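Local coordinates for protein transcriptional regulator, LysR family (Eggerthella lenta, PDB 4PZJ) that probably binds cis-regulatory DNA as a transcription factor, this chain being its N-terminal winged helix-turn-helix domain, at residues A[6-11]-A[33-38]; A[16-21]-A[46-51]. One frame throughout, in Å; residues are numbered along the deposited sequence.

Interaction 1. Residues A[6-11]-A[33-38]; sequences VETFLT and SQHIAH
The imidazole ring of His35 meets Thr8 at its edge, not over a face. Thr8 OG1 lies close to the ring plane, and His35 ND1 donates to it at 2.7 Å. Phe4 makes an edge-to-face ring pair with the same histidine. The Thr8 and His35 side chains cross at about a right angle, with Thr8 CG2 3.9 Å from His35 CB. In His35, CG is anti to the carbonyl carbon (chi1 -68°), which carries the ring toward helix 3-11, and chi2 of 165° turns its ND1 side to Thr8. Phe9 takes part through its backbone and CB, while its ring turns to other partners, among them Leu64 and Leu68 of helix 59-68. In one of its two conformers, Ile36 reaches over with its terminal methyl: CD1 stands 3.6 Å from Phe9 CA and 4.0 Å from Thr8 CG2. The helix segments cross steeply, at -105°, with their axes 9.0 Å apart. A leucine in place of His35 would probably leave Thr8 OG1 without its donor across the helix pair and would lose the ring pair with Phe4. The buried Thr8 hydroxyl is hydrogen-bonded to both His35 ND1 and Phe4 O. ND1 is probably the protonated nitrogen, since it donates to Thr8; the ring's charge is not settled. In the helix-turn-helix domain core, one polar bond thus sits beside an apolar touch that depends on the Ile36 conformer.

Interaction 2. Residues A[16-21]-A[46-51]; sequences MNYTRA and PLFAYR
Met16, present as selenomethionine, is the first residue of segment 16-21 to touch the strand. Its selenium approaches the edge of the Phe48 ring, near the ring plane, with SE 4.3 Å from Phe48 CE1. All three side-chain torsions lie near -60° (chi1 -70°), and this folded chain brings SE round to the aromatic ring. This is a loose apolar contact at the margin of the pair.

Asn17 has its bond to CB pointing away from the strand and serves as the N-cap of helix 18-25. Its OD1 accepts from Arg20 N at 3.3 Å. The N-H points nearly straight at the oxygen, but the donor sits above the carbonyl plane.

Tyr18 opens the helix and carries most of the contact on the side of segment 16-21. Its ring presents an edge to the face of Phe48, a T-shaped pair with centroids 5.8 Å apart and planes at 76°. The phenol end comes nearest: Tyr18 OH is 3.5 Å from Phe48 CD2 and 4.0 Å from Phe48 CB. This is packing of an oxygen against carbon. Tyr18 also rests on Val32, Ser33 and Ile36 of helix 29-43.

On the strand, the bond from CA to CB of Phe48 points toward segment 16-21. With chi1 at -61°, CG beside the backbone N, the ring sits between SE of Met16 and the hydroxyl end of Tyr18. Leu55 and Leu57 of strand 54-57 also touch Phe48.

Strands 48-51 and 54-57 form the antiparallel hairpin that is the wing of a winged helix-turn-helix domain. Helices 18-25 and 29-43 are consistent with the helix-turn-helix pair of LysR-family regulators. Met16 and Tyr18 thus dock the wing, through Phe48, on the start of helix 18-25 and the turn just before it.

From the N terminus, helix 3-11 comes first and supplies one side of interaction 1. The chain then turns into 16-21, the first half of interaction 2. Segment 33-38, on helix 29-43, closes the loop opened at 6-11. Segment 46-51 later closes the loop opened at 16-21. The two loops therefore cross, since their segments alternate along the chain. Interaction 1 ties the first helix to helix 29-43, and interaction 2 ties helix 18-25 to the wing. They lie about 10 Å apart, centre to centre. They meet directly where Thr11 packs on Ala21 and where the Phe9 ring reaches Phe48.

Interaction 1. Residues A[6-11]-A[33-38]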
ATOM      1  N   VAL A   6       8.323   4.747   8.220  1.00 30.75           N
ATOM      2  CA  VAL A   6       7.002   5.308   7.951  1.00 30.03           C
ATOM      3  C   VAL A   6       7.056   6.828   8.009  1.00 28.40           C
ATOM      4  O   VAL A   6       6.587   7.501   7.092  1.00 24.90           O
ATOM      5  CB  VAL A   6       5.960   4.744   8.921  1.00 30.50           C
ATOM      6  CG1 VAL A   6       4.687   5.585   8.948  1.00 32.09           C
ATOM      7  CG2 VAL A   6       5.725   3.273   8.618  1.00 32.82           C
ATOM      8  N   GLU A   7       7.674   7.380   9.048  1.00 24.78           N
ATOM      9  CA  GLU A   7       7.809   8.826   9.206  1.00 26.71           C
ATOM     10  C   GLU A   7       8.567   9.446   8.040  1.00 24.28           C
ATOM     11  O   GLU A   7       8.248  10.519   7.573  1.00 25.93           O
ATOM     12  CB  GLU A   7       8.572   9.109  10.527  1.00 32.89           C
ATOM     13  CG  GLU A   7       8.882  10.572  10.822  1.00 40.06           C
ATOM     14  CD  GLU A   7      10.037  10.768  11.836  1.00 49.35           C
ATOM     15  OE1 GLU A   7      10.811   9.805  12.094  1.00 55.93           O
ATOM     16  OE2 GLU A   7      10.198  11.907  12.359  1.00 57.04           O
ATOM     17  N   THR A   8       9.609   8.772   7.543  1.00 22.85           N
ATOM     18  CA  THR A   8      10.352   9.317   6.439  1.00 21.78           C
ATOM     19  C   THR A   8       9.482   9.307   5.193  1.00 20.61           C
ATOM     20  O   THR A   8       9.454  10.306   4.464  1.00 21.85           O
ATOM     21  CB  THR A   8      11.632   8.508   6.199  1.00 22.89           C
ATOM     22  OG1 THR A   8      12.510   8.707   7.329  1.00 25.80           O
ATOM     23  CG2 THR A   8      12.331   8.989   4.988  1.00 24.30           C
ATOM     24  N   PHE A   9       8.792   8.195   4.982  1.00 22.25           N
ATOM     25  CA  PHE A   9       7.906   8.083   3.800  1.00 19.04           C
ATOM     26  C   PHE A   9       6.879   9.227   3.828  1.00 19.78           C
ATOM     27  O   PHE A   9       6.671   9.915   2.807  1.00 22.41           O
ATOM     28  CB  PHE A   9       7.185   6.767   3.712  1.00 19.16           C
ATOM     29  CG  PHE A   9       6.010   6.811   2.744  1.00 20.34           C
ATOM     30  CD1 PHE A   9       6.234   6.856   1.391  1.00 23.43           C
ATOM     31  CD2 PHE A   9       4.710   6.946   3.224  1.00 22.78           C
ATOM     32  CE1 PHE A   9       5.181   6.954   0.494  1.00 23.42           C
ATOM     33  CE2 PHE A   9       3.637   7.044   2.342  1.00 22.55           C
ATOM     34  CZ  PHE A   9       3.883   7.082   0.976  1.00 23.99           C
ATOM     35  N   LEU A  10       6.242   9.425   4.957  1.00 20.39           N
ATOM     36  CA  LEU A  10       5.226  10.482   5.007  1.00 20.89           C
ATOM     37  C   LEU A  10       5.791  11.891   4.771  1.00 21.49           C
ATOM     38  O   LEU A  10       5.144  12.769   4.160  1.00 23.18           O
ATOM     39  CB  LEU A  10       4.460  10.412   6.330  1.00 23.49           C
ATOM     40  CG  LEU A  10       3.570   9.183   6.574  1.00 24.92           C
ATOM     41  CD1 LEU A  10       3.069   9.063   7.979  1.00 28.10           C
ATOM     42  CD2 LEU A  10       2.388   9.182   5.622  1.00 26.76           C
ATOM     43  N   THR A  11       6.998  12.161   5.277  1.00 19.54           N
ATOM     44  CA  THR A  11       7.644  13.424   5.094  1.00 19.64           C
ATOM     45  C   THR A  11       7.943  13.647   3.592  1.00 20.65           C
ATOM     46  O   THR A  11       7.719  14.713   3.079  1.00 22.88           O
ATOM     47  CB  THR A  11       8.912  13.518   5.932  1.00 23.36           C
ATOM     48  OG1 THR A  11       8.537  13.247   7.281  1.00 25.72           O
ATOM     49  CG2 THR A  11       9.533  14.822   5.838  1.00 24.12           C
ATOM     50  N   SER A  33      16.826   8.483   1.733  1.00 24.07           N
ATOM     51  CA  SER A  33      16.728   7.563   0.608  1.00 22.22           C
ATOM     52  C   SER A  33      16.893   6.090   1.001  1.00 24.07           C
ATOM     53  O   SER A  33      16.191   5.255   0.491  1.00 23.55           O
ATOM     54  CB  SER A  33      17.742   7.947  -0.466  1.00 23.50           C
ATOM     55  OG  SER A  33      17.468   9.167  -1.092  1.00 22.70           O
ATOM     56  N   GLN A  34      17.754   5.782   1.992  1.00 22.84           N
ATOM     57  CA  GLN A  34      17.893   4.426   2.506  1.00 26.11           C
ATOM     58  C   GLN A  34      16.620   3.919   3.220  1.00 23.03           C
ATOM     59  O   GLN A  34      16.235   2.766   3.079  1.00 24.61           O
ATOM     60  CB  GLN A  34      19.133   4.345   3.425  1.00 28.59           C
ATOM     61  CG  GLN A  34      20.446   4.492   2.643  1.00 35.86           C
ATOM     62  CD  GLN A  34      21.653   4.957   3.493  1.00 46.10           C
ATOM     63  OE1 GLN A  34      21.503   5.274   4.681  1.00 53.99           O
ATOM     64  NE2 GLN A  34      22.855   5.008   2.874  1.00 48.83           N
ATOM     65  N   HIS A  35      15.932   4.786   3.975  1.00 21.65           N
ATOM     66  CA  HIS A  35      14.701   4.388   4.575  1.00 23.11           C
ATOM     67  C   HIS A  35      13.667   3.992   3.528  1.00 19.80           C
ATOM     68  O   HIS A  35      13.013   2.983   3.641  1.00 20.43           O
ATOM     69  CB  HIS A  35      14.086   5.507   5.389  1.00 23.92           C
ATOM     70  CG  HIS A  35      14.857   5.881   6.628  1.00 27.13           C
ATOM     71  ND1 HIS A  35      14.625   7.047   7.326  1.00 28.68           N
ATOM     72  CD2 HIS A  35      15.850   5.241   7.282  1.00 31.55           C
ATOM     73  CE1 HIS A  35      15.446   7.106   8.367  1.00 33.48           C
ATOM     74  NE2 HIS A  35      16.200   6.020   8.359  1.00 30.66           N
ATOM     75  N   ILE A  36      13.506   4.868   2.526  0.50 21.04           N
ATOM     76  CA  ILE A  36      12.586   4.617   1.423  0.50 20.42           C
ATOM     77  C   ILE A  36      13.013   3.358   0.658  0.50 19.69           C
ATOM     78  O   ILE A  36      12.203   2.474   0.412  0.50 20.55           O
ATOM     79  CB  ILE A  36      12.538   5.802   0.447  0.50 19.24           C
ATOM     80  CG1 ILE A  36      12.085   7.114   1.119  0.50 19.13           C
ATOM     81  CG2 ILE A  36      11.645   5.489  -0.743  0.50 19.71           C
ATOM     82  CD1 ILE A  36      10.785   7.033   1.887  0.50 19.78           C
ATOM     83  N   ALA A  37      14.293   3.269   0.326  1.00 21.63           N
ATOM     84  CA  ALA A  37      14.816   2.136  -0.405  1.00 23.77           C
ATOM     85  C   ALA A  37      14.550   0.803   0.323  1.00 24.15           C
ATOM     86  O   ALA A  37      14.278  -0.195  -0.270  1.00 25.91           O
ATOM     87  CB  ALA A  37      16.290   2.319  -0.655  1.00 23.18           C
ATOM     88  N   HIS A  38      14.678   0.784   1.644  1.00 22.31           N
ATOM     89  CA  HIS A  38      14.350  -0.415   2.381  1.00 24.10           C
ATOM     90  C   HIS A  38      12.872  -0.832   2.212  1.00 23.33           C
ATOM     91  O   HIS A  38      12.580  -1.990   2.067  1.00 24.86           O
ATOM     92  CB  HIS A  38      14.687  -0.152   3.850  1.00 27.30           C
ATOM     93  CG  HIS A  38      14.653  -1.372   4.709  1.00 38.99           C
ATOM     94  ND1 HIS A  38      15.798  -1.995   5.156  1.00 47.39           N
ATOM     95  CD2 HIS A  38      13.616  -2.079   5.216  1.00 44.85           C
ATOM     96  CE1 HIS A  38      15.467  -3.040   5.895  1.00 47.02           C
ATOM     97  NE2 HIS A  38      14.149  -3.112   5.947  1.00 47.17           N
TER

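Interaction 2. Residues A[16-21]-A[46-51]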
HETATM    1  N   MSE A  16       7.453  16.290  -1.248  1.00 22.79           N
HETATM    2  CA  MSE A  16       7.741  15.906  -2.646  1.00 23.88           C
HETATM    3  C   MSE A  16       9.135  16.385  -3.016  1.00 24.85           C
HETATM    4  O   MSE A  16       9.412  16.829  -4.124  1.00 24.28           O
HETATM    5  CB  MSE A  16       6.610  16.404  -3.545  1.00 22.70           C
HETATM    6  CG  MSE A  16       5.318  15.620  -3.287  1.00 24.54           C
HETATM    7 SE   MSE A  16       5.336  13.663  -3.680  1.00 30.38          SE
HETATM    8  CE  MSE A  16       5.696  14.063  -5.462  1.00 22.05           C
ATOM      9  N   ASN A  17      10.072  16.291  -2.079  1.00 24.78           N
ATOM     10  CA  ASN A  17      11.394  16.815  -2.294  1.00 22.25           C
ATOM     11  C   ASN A  17      12.270  16.105  -1.281  1.00 23.98           C
ATOM     12  O   ASN A  17      12.192  16.382  -0.118  1.00 23.80           O
ATOM     13  CB  ASN A  17      11.368  18.337  -2.055  1.00 24.69           C
ATOM     14  CG  ASN A  17      12.706  19.017  -2.215  1.00 30.24           C
ATOM     15  OD1 ASN A  17      13.771  18.401  -2.164  1.00 26.20           O
ATOM     16  ND2 ASN A  17      12.656  20.333  -2.430  1.00 30.86           N
ATOM     17  N   TYR A  18      13.145  15.229  -1.727  1.00 22.28           N
ATOM     18  CA  TYR A  18      13.949  14.506  -0.725  1.00 21.87           C
ATOM     19  C   TYR A  18      14.896  15.346   0.129  1.00 25.74           C
ATOM     20  O   TYR A  18      15.025  15.060   1.333  1.00 24.24           O
ATOM     21  CB  TYR A  18      14.809  13.447  -1.420  1.00 22.37           C
ATOM     22  CG  TYR A  18      14.165  12.123  -1.708  1.00 23.74           C
ATOM     23  CD1 TYR A  18      13.064  12.006  -2.565  1.00 24.23           C
ATOM     24  CD2 TYR A  18      14.689  10.926  -1.178  1.00 24.93           C
ATOM     25  CE1 TYR A  18      12.474  10.771  -2.827  1.00 23.47           C
ATOM     26  CE2 TYR A  18      14.102   9.703  -1.442  1.00 23.63           C
ATOM     27  CZ  TYR A  18      13.003   9.619  -2.307  1.00 23.95           C
ATOM     28  OH  TYR A  18      12.422   8.430  -2.617  1.00 28.19           O
ATOM     29  N   THR A  19      15.627  16.299  -0.459  1.00 24.55           N
ATOM     30  CA  THR A  19      16.588  17.110   0.343  1.00 24.12           C
ATOM     31  C   THR A  19      15.818  17.917   1.374  1.00 24.92           C
ATOM     32  O   THR A  19      16.287  18.090   2.478  1.00 25.19           O
ATOM     33  CB  THR A  19      17.510  18.001  -0.477  1.00 27.08           C
ATOM     34  OG1 THR A  19      16.749  18.802  -1.386  1.00 26.05           O
ATOM     35  CG2 THR A  19      18.486  17.159  -1.266  1.00 26.87           C
ATOM     36  N   ARG A  20      14.641  18.378   1.015  1.00 25.27           N
ATOM     37  CA  ARG A  20      13.782  19.124   1.932  1.00 27.95           C
ATOM     38  C   ARG A  20      13.311  18.244   3.099  1.00 26.98           C
ATOM     39  O   ARG A  20      13.299  18.674   4.257  1.00 28.01           O
ATOM     40  CB  ARG A  20      12.634  19.664   1.116  1.00 29.04           C
ATOM     41  CG  ARG A  20      11.545  20.364   1.869  1.00 31.33           C
ATOM     42  CD  ARG A  20      11.798  21.753   2.415  1.00 33.59           C
ATOM     43  NE  ARG A  20      10.481  22.097   2.939  1.00 34.56           N
ATOM     44  CZ  ARG A  20       9.995  21.674   4.113  1.00 36.99           C
ATOM     45  NH1 ARG A  20      10.759  20.969   4.941  1.00 37.05           N
ATOM     46  NH2 ARG A  20       8.732  21.958   4.477  1.00 32.29           N
ATOM     47  N   ALA A  21      12.925  17.010   2.800  1.00 26.13           N
ATOM     48  CA  ALA A  21      12.511  16.038   3.824  1.00 25.26           C
ATOM     49  C   ALA A  21      13.674  15.821   4.764  1.00 23.93           C
ATOM     50  O   ALA A  21      13.516  15.728   6.001  1.00 23.33           O
ATOM     51  CB  ALA A  21      12.151  14.703   3.177  1.00 22.68           C
ATOM     52  N   PRO A  46       7.881   0.305  -6.103  1.00 23.29           N
ATOM     53  CA  PRO A  46       8.414   1.627  -5.957  1.00 22.58           C
ATOM     54  C   PRO A  46       7.349   2.549  -5.340  1.00 21.07           C
ATOM     55  O   PRO A  46       6.158   2.375  -5.621  1.00 24.95           O
ATOM     56  CB  PRO A  46       8.636   2.082  -7.392  1.00 28.48           C
ATOM     57  CG  PRO A  46       7.527   1.441  -8.126  1.00 28.93           C
ATOM     58  CD  PRO A  46       7.318   0.103  -7.463  1.00 27.41           C
ATOM     59  N   LEU A  47       7.806   3.501  -4.554  1.00 22.25           N
ATOM     60  CA  LEU A  47       6.901   4.455  -3.896  1.00 20.66           C
ATOM     61  C   LEU A  47       6.986   5.831  -4.538  1.00 21.65           C
ATOM     62  O   LEU A  47       6.062   6.644  -4.428  1.00 20.64           O
ATOM     63  CB  LEU A  47       7.275   4.517  -2.409  1.00 20.67           C
ATOM     64  CG  LEU A  47       6.996   3.234  -1.664  1.00 21.03           C
ATOM     65  CD1 LEU A  47       7.605   3.349  -0.260  1.00 21.72           C
ATOM     66  CD2 LEU A  47       5.542   2.785  -1.576  1.00 22.66           C
ATOM     67  N   PHE A  48       8.112   6.140  -5.130  1.00 21.26           N
ATOM     68  CA  PHE A  48       8.358   7.400  -5.826  1.00 22.06           C
ATOM     69  C   PHE A  48       9.073   7.144  -7.123  1.00 23.91           C
ATOM     70  O   PHE A  48       9.685   6.094  -7.291  1.00 23.08           O
ATOM     71  CB  PHE A  48       9.232   8.327  -4.993  1.00 23.42           C
ATOM     72  CG  PHE A  48       8.615   8.703  -3.673  1.00 20.45           C
ATOM     73  CD1 PHE A  48       7.673   9.689  -3.595  1.00 23.92           C
ATOM     74  CD2 PHE A  48       8.979   8.026  -2.519  1.00 23.20           C
ATOM     75  CE1 PHE A  48       7.103  10.005  -2.390  1.00 23.95           C
ATOM     76  CE2 PHE A  48       8.437   8.359  -1.296  1.00 25.21           C
ATOM     77  CZ  PHE A  48       7.467   9.339  -1.235  1.00 23.14           C
ATOM     78  N   ALA A  49       8.989   8.123  -8.027  1.00 25.43           N
ATOM     79  CA  ALA A  49       9.703   8.067  -9.297  1.00 26.66           C
ATOM     80  C   ALA A  49       9.870   9.458  -9.867  1.00 25.45           C
ATOM     81  O   ALA A  49       9.072  10.341  -9.579  1.00 25.79           O
ATOM     82  CB  ALA A  49       8.966   7.191 -10.306  1.00 27.53           C
ATOM     83  N   TYR A  50      10.935   9.660 -10.630  1.00 25.02           N
ATOM     84  CA  TYR A  50      11.087  10.891 -11.394  1.00 24.76           C
ATOM     85  C   TYR A  50      10.449  10.628 -12.756  1.00 26.68           C
ATOM     86  O   TYR A  50      10.595   9.565 -13.311  1.00 28.39           O
ATOM     87  CB  TYR A  50      12.537  11.329 -11.657  1.00 27.14           C
ATOM     88  CG  TYR A  50      13.296  11.843 -10.448  1.00 26.45           C
ATOM     89  CD1 TYR A  50      12.746  12.812  -9.634  1.00 28.07           C
ATOM     90  CD2 TYR A  50      14.595  11.401 -10.166  1.00 28.24           C
ATOM     91  CE1 TYR A  50      13.428  13.295  -8.529  1.00 29.09           C
ATOM     92  CE2 TYR A  50      15.308  11.907  -9.077  1.00 26.88           C
ATOM     93  CZ  TYR A  50      14.706  12.854  -8.247  1.00 30.52           C
ATOM     94  OH  TYR A  50      15.348  13.358  -7.124  1.00 30.36           O
ATOM     95  N   ARG A  51       9.711  11.603 -13.225  1.00 29.28           N
ATOM     96  CA  ARG A  51       9.148  11.538 -14.566  1.00 38.52           C
ATOM     97  C   ARG A  51       9.441  12.889 -15.124  1.00 43.24           C
ATOM     98  O   ARG A  51       9.002  13.895 -14.557  1.00 38.90           O
ATOM     99  CB  ARG A  51       7.646  11.300 -14.582  1.00 44.07           C
ATOM    100  CG  ARG A  51       7.188   9.874 -14.308  1.00 52.96           C
ATOM    101  CD  ARG A  51       5.760   9.605 -14.801  1.00 59.35           C
ATOM    102  NE  ARG A  51       4.758  10.547 -14.280  1.00 61.26           N
ATOM    103  CZ  ARG A  51       4.423  11.711 -14.847  1.00 59.08           C
ATOM    104  NH1 ARG A  51       5.009  12.127 -15.971  1.00 62.32           N
ATOM    105  NH2 ARG A  51       3.489  12.475 -14.279  1.00 60.05           N
TER